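Local coordinates for uncharacterized protein (Vibrio parahaemolyticus, PDB 1ZBP) that is of unknown function but belongs to the ImpE family, some members of which are associated with type VI secretion in other bacteria, at residues T90-V93 and E99-K102; L122-E127 and D231-L236. All coordinates share one frame; numbering follows the deposited sequence.

Contact 1 (T90-V93 and E99-K102); sequences TAKV and ELTK
Lys-92 lies along the flank of Thr-101, and the two side chains run antiparallel alongside one another, the lysine leaving the short strand 91-92 and the threonine leaving the helix that holds 99-102. The middle of the lysine chain does most of the touching. Lys-92 CD sits 3.5 Å from Thr-101 CG2 and meets OG1 of the same threonine at nearly the same range, so both branches border one methylene. Lys-92 CE then continues past the hydroxyl, 3.6 Å from Thr-101 OG1.

Torsions explain the fit. With chi1 at -61°, Thr-101 keeps OG1 beside its own backbone N and sets CG2 opposite that N, beside the carbonyl carbon, and the lysine chain passes along both. Lys-92 starts with CG between its backbone N and carbonyl carbon (chi1 49°), runs extended through chi2, and bends once at chi3 (-61°). Beyond that bend the ammonium reaches the helix backbone: Lys-92 NZ is 3.9 Å from Leu-100 O. This is too long for a hydrogen bond, and none joins the two segments; a weak one ties NZ to Tyr-155 OH instead. Leu-100 makes a looser contact, its CG 4.4 Å from Lys-92 NZ. The touch is thus mainly van der Waals, a polar side chain using its methylenes against a threonine while its charged end finds a partner elsewhere.

In the fold, strand 91-92 is an outermost strand of a three-stranded mixed sheet, where Ala-91 bonds through its backbone to Tyr-165 of the parallel strand 165-169 and Lys-92 also rests on Leu-167. Helix 98-113 follows after a few residues; Leu-94 in the connection touches both Leu-100 and Thr-101, and Asn-97 OD1 accepts a hydrogen bond from Leu-100 N near the helix start.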
loop_
_atom_site.group_PDB
_atom_site.type_symbol
_atom_site.label_atom_id
_atom_site.label_comp_id
_atom_site.label_asym_id
_atom_site.label_seq_id
_atom_site.Cartn_x
_atom_site.Cartn_y
_atom_site.Cartn_z
ATOM N N THR A 90 6.008 -11.466 4.252
ATOM C CA THR A 90 4.854 -11.310 3.379
ATOM C C THR A 90 4.316 -12.643 2.847
ATOM O O THR A 90 5.066 -13.601 2.650
ATOM C CB THR A 90 5.227 -10.420 2.179
ATOM O OG1 THR A 90 4.044 -10.035 1.473
ATOM C CG2 THR A 90 6.127 -11.181 1.223
ATOM N N ALA A 91 3.013 -12.693 2.605
ATOM C CA ALA A 91 2.386 -13.896 2.078
ATOM C C ALA A 91 1.985 -13.627 0.634
ATOM O O ALA A 91 0.860 -13.212 0.362
ATOM C CB ALA A 91 1.157 -14.256 2.905
ATOM N N LYS A 92 2.903 -13.855 -0.295
ATOM C CA LYS A 92 2.593 -13.623 -1.693
ATOM C C LYS A 92 1.996 -14.820 -2.411
ATOM O O LYS A 92 2.578 -15.902 -2.441
ATOM C CB LYS A 92 3.831 -13.157 -2.436
ATOM C CG LYS A 92 5.033 -14.001 -2.182
ATOM C CD LYS A 92 6.186 -13.409 -2.916
ATOM C CE LYS A 92 5.908 -13.393 -4.408
ATOM N NZ LYS A 92 7.060 -12.814 -5.162
ATOM N N VAL A 93 0.830 -14.588 -3.006
ATOM C CA VAL A 93 0.082 -15.598 -3.739
ATOM C C VAL A 93 0.503 -15.549 -5.193
ATOM O O VAL A 93 -0.344 -15.570 -6.091
ATOM C CB VAL A 93 -1.436 -15.317 -3.673
ATOM C CG1 VAL A 93 -2.218 -16.529 -4.159
ATOM C CG2 VAL A 93 -1.826 -14.950 -2.254
ATOM N N GLU A 99 10.111 -19.960 -6.746
ATOM C CA GLU A 99 11.463 -19.503 -7.040
ATOM C C GLU A 99 11.405 -17.984 -7.191
ATOM O O GLU A 99 12.343 -17.264 -6.839
ATOM C CB GLU A 99 11.964 -20.153 -8.335
ATOM C CG GLU A 99 13.485 -20.149 -8.523
ATOM C CD GLU A 99 14.209 -21.117 -7.591
ATOM O OE1 GLU A 99 13.817 -22.308 -7.546
ATOM O OE2 GLU A 99 15.174 -20.690 -6.914
ATOM N N LEU A 100 10.283 -17.503 -7.713
ATOM C CA LEU A 100 10.073 -16.073 -7.906
ATOM C C LEU A 100 9.992 -15.376 -6.546
ATOM O O LEU A 100 10.457 -14.249 -6.384
ATOM C CB LEU A 100 8.782 -15.845 -8.697
ATOM C CG LEU A 100 8.426 -14.407 -9.086
ATOM C CD1 LEU A 100 9.619 -13.717 -9.736
ATOM C CD2 LEU A 100 7.243 -14.437 -10.034
ATOM N N THR A 101 9.398 -16.058 -5.572
ATOM C CA THR A 101 9.275 -15.513 -4.234
ATOM C C THR A 101 10.671 -15.232 -3.690
ATOM O O THR A 101 10.893 -14.236 -2.990
ATOM C CB THR A 101 8.540 -16.493 -3.307
ATOM O OG1 THR A 101 7.223 -16.719 -3.820
ATOM C CG2 THR A 101 8.441 -15.935 -1.897
ATOM N N LYS A 102 11.614 -16.109 -4.019
ATOM C CA LYS A 102 12.992 -15.929 -3.581
ATOM C C LYS A 102 13.550 -14.676 -4.249
ATOM O O LYS A 102 14.154 -13.829 -3.594
ATOM C CB LYS A 102 13.848 -17.151 -3.953
ATOM C CG LYS A 102 14.271 -18.007 -2.751
ATOM C CD LYS A 102 15.314 -19.070 -3.136
ATOM C CE LYS A 102 16.610 -18.448 -3.689
ATOM N NZ LYS A 102 17.379 -17.644 -2.682
#

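Contact 2 (L122-E127 and D231-L236); sequences LALQIE and DKEVYL
Glu-233 and Val-234 meet Leu-124 and Ala-123 where a beta-hairpin, made of strands 224-228 and 235-239, brings the end of its connecting loop against helix 116-129. Segment 231-236 covers the last four residues of that loop and the start of the second strand.

The walk begins with an ion pair inside the loop. Asp-231 OD1 is 2.8 Å from Lys-232 NZ, and the ammonium comes in nearly in line with the C-O bond of the carboxylate. Lys-232 also lays its side chain on Tyr-116 and Ser-120, in the earlier turns of the helix, with a long, weak ion pair to Glu-117.

Glu-233 comes next, with a curled side chain. Its CG lies between backbone N and carbonyl carbon (chi1 48°), and a bend at chi2 (67°) carries the carboxylate round to the helix, where the side chain crosses that of Leu-124 at a slant. Glu-233 OE2 ends 4.1 Å from Leu-124 CG and equally far from CD2 of the same leucine. Buried by this contact, this oxygen has no hydrogen-bonding partner in the model, although the residue as a whole is exposed.

Val-234 supplies the apolar touch. Val-234 CA and Ala-123 CA are 7.2 Å apart, and the CB of Ala-123, which also touches Phe-107 of helix 98-113, points toward the loop. Turned beside the backbone N of Val-234 and anti to its carbonyl carbon, Val-234 CG2 stands 4.1 Å from Ala-123 CB, methyl against methyl. Beyond it the chain enters the weakly bonded strand 235-239, in which Leu-236 pairs through its backbone with Lys-227 across the hairpin and packs on Met-111; at the point of entry, Tyr-235 N donates a hydrogen bond to Asp-150 OD1.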
loop_
_atom_site.group_PDB
_atom_site.type_symbol
_atom_site.label_atom_id
_atom_site.label_comp_id
_atom_site.label_asym_id
_atom_site.label_seq_id
_atom_site.Cartn_x
_atom_site.Cartn_y
_atom_site.Cartn_z
ATOM N N LEU A 122 18.040 -8.971 -10.877
ATOM C CA LEU A 122 16.803 -9.521 -10.330
ATOM C C LEU A 122 15.581 -8.828 -10.913
ATOM O O LEU A 122 14.580 -9.467 -11.214
ATOM C CB LEU A 122 16.798 -9.391 -8.809
ATOM C CG LEU A 122 17.707 -10.389 -8.102
ATOM C CD1 LEU A 122 17.837 -10.023 -6.631
ATOM C CD2 LEU A 122 17.126 -11.780 -8.268
ATOM N N ALA A 123 15.677 -7.517 -11.083
ATOM C CA ALA A 123 14.573 -6.754 -11.636
ATOM C C ALA A 123 14.221 -7.278 -13.028
ATOM O O ALA A 123 13.057 -7.562 -13.313
ATOM C CB ALA A 123 14.936 -5.279 -11.697
ATOM N N LEU A 124 15.229 -7.422 -13.885
ATOM C CA LEU A 124 15.021 -7.909 -15.249
ATOM C C LEU A 124 14.457 -9.328 -15.290
ATOM O O LEU A 124 13.599 -9.633 -16.121
ATOM C CB LEU A 124 16.333 -7.843 -16.042
ATOM C CG LEU A 124 16.875 -6.431 -16.320
ATOM C CD1 LEU A 124 18.344 -6.507 -16.721
ATOM C CD2 LEU A 124 16.048 -5.762 -17.412
ATOM N N GLN A 125 14.938 -10.190 -14.394
ATOM C CA GLN A 125 14.473 -11.582 -14.329
ATOM C C GLN A 125 12.988 -11.648 -13.933
ATOM O O GLN A 125 12.203 -12.383 -14.536
ATOM C CB GLN A 125 15.320 -12.385 -13.322
ATOM C CG GLN A 125 16.807 -12.489 -13.682
ATOM C CD GLN A 125 17.623 -13.327 -12.694
ATOM O OE1 GLN A 125 17.696 -13.017 -11.499
ATOM N NE2 GLN A 125 18.253 -14.385 -13.199
ATOM N N ILE A 126 12.615 -10.871 -12.917
ATOM C CA ILE A 126 11.238 -10.817 -12.437
ATOM C C ILE A 126 10.323 -10.314 -13.562
ATOM O O ILE A 126 9.272 -10.900 -13.823
ATOM C CB ILE A 126 11.150 -9.897 -11.189
ATOM C CG1 ILE A 126 11.982 -10.515 -10.060
ATOM C CG2 ILE A 126 9.707 -9.717 -10.748
ATOM C CD1 ILE A 126 12.260 -9.583 -8.909
ATOM N N GLU A 127 10.736 -9.240 -14.234
ATOM C CA GLU A 127 9.966 -8.674 -15.341
ATOM C C GLU A 127 9.852 -9.639 -16.516
ATOM O O GLU A 127 8.873 -9.616 -17.259
ATOM C CB GLU A 127 10.612 -7.385 -15.839
ATOM C CG GLU A 127 10.136 -6.967 -17.229
ATOM C CD GLU A 127 8.647 -6.688 -17.289
ATOM O OE1 GLU A 127 8.136 -6.452 -18.409
ATOM O OE2 GLU A 127 7.988 -6.689 -16.221
ATOM N N ASP A 231 22.926 3.494 -11.400
ATOM C CA ASP A 231 23.027 3.848 -12.805
ATOM C C ASP A 231 22.241 2.849 -13.643
ATOM O O ASP A 231 22.297 2.879 -14.876
ATOM C CB ASP A 231 24.497 3.868 -13.251
ATOM C CG ASP A 231 25.320 2.748 -12.625
ATOM O OD1 ASP A 231 24.780 1.638 -12.435
ATOM O OD2 ASP A 231 26.515 2.974 -12.341
ATOM N N LYS A 232 21.507 1.967 -12.968
ATOM C CA LYS A 232 20.705 0.967 -13.662
ATOM C C LYS A 232 19.364 1.542 -14.082
ATOM O O LYS A 232 19.110 2.738 -13.918
ATOM C CB LYS A 232 20.464 -0.255 -12.767
ATOM C CG LYS A 232 21.710 -1.019 -12.379
ATOM C CD LYS A 232 22.502 -0.294 -11.312
ATOM C CE LYS A 232 23.781 -1.052 -11.007
ATOM N NZ LYS A 232 24.626 -1.195 -12.235
ATOM N N GLU A 233 18.511 0.682 -14.630
ATOM C CA GLU A 233 17.172 1.087 -15.048
ATOM C C GLU A 233 16.135 0.709 -13.984
ATOM O O GLU A 233 14.981 0.439 -14.293
ATOM C CB GLU A 233 16.811 0.451 -16.403
ATOM C CG GLU A 233 17.090 -1.054 -16.534
ATOM C CD GLU A 233 16.213 -1.929 -15.642
ATOM O OE1 GLU A 233 14.971 -1.885 -15.787
ATOM O OE2 GLU A 233 16.773 -2.675 -14.808
ATOM N N VAL A 234 16.560 0.697 -12.726
ATOM C CA VAL A 234 15.678 0.369 -11.609
ATOM C C VAL A 234 15.216 1.667 -10.940
ATOM O O VAL A 234 16.015 2.384 -10.330
ATOM C CB VAL A 234 16.409 -0.501 -10.560
ATOM C CG1 VAL A 234 15.461 -0.891 -9.445
ATOM C CG2 VAL A 234 16.985 -1.736 -11.228
ATOM N N TYR A 235 13.926 1.969 -11.061
ATOM C CA TYR A 235 13.352 3.178 -10.473
ATOM C C TYR A 235 12.313 2.841 -9.398
ATOM O O TYR A 235 11.337 2.141 -9.665
ATOM C CB TYR A 235 12.701 4.019 -11.574
ATOM C CG TYR A 235 13.664 4.464 -12.647
ATOM C CD1 TYR A 235 14.435 5.617 -12.487
ATOM C CD2 TYR A 235 13.843 3.709 -13.809
ATOM C CE1 TYR A 235 15.366 6.002 -13.459
ATOM C CE2 TYR A 235 14.767 4.087 -14.784
ATOM C CZ TYR A 235 15.523 5.228 -14.606
ATOM O OH TYR A 235 16.440 5.600 -15.567
ATOM N N LEU A 236 12.529 3.326 -8.179
ATOM C CA LEU A 236 11.585 3.075 -7.095
ATOM C C LEU A 236 10.629 4.251 -7.047
ATOM O O LEU A 236 10.854 5.245 -7.707
ATOM C CB LEU A 236 12.305 2.938 -5.758
ATOM C CG LEU A 236 13.264 1.763 -5.632
ATOM C CD1 LEU A 236 13.711 1.661 -4.176
ATOM C CD2 LEU A 236 12.595 0.467 -6.072
#

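Overall arrangement
Contact 1 is complete in the sequence before the first segment of contact 2 begins, and their centres lie about 17 Å apart. Two consecutive helices carry one side of each: 98-113 in contact 1, 116-129 in contact 2. These helices pack on each other, and the contacts themselves touch there, Leu-100 CD1 lying 4.0 Å from Ile-126 CG1. On their other sides the contacts reach different sheets, the three-stranded mixed sheet through strand 91-92 and the two-stranded hairpin 224-239 through the end of its connecting loop. Contact 1 is local, with five residues between its segments; contact 2 spans 103. The helix pair therefore bridges two separate beta elements of this alpha-beta protein, bringing a late hairpin against earlier helices.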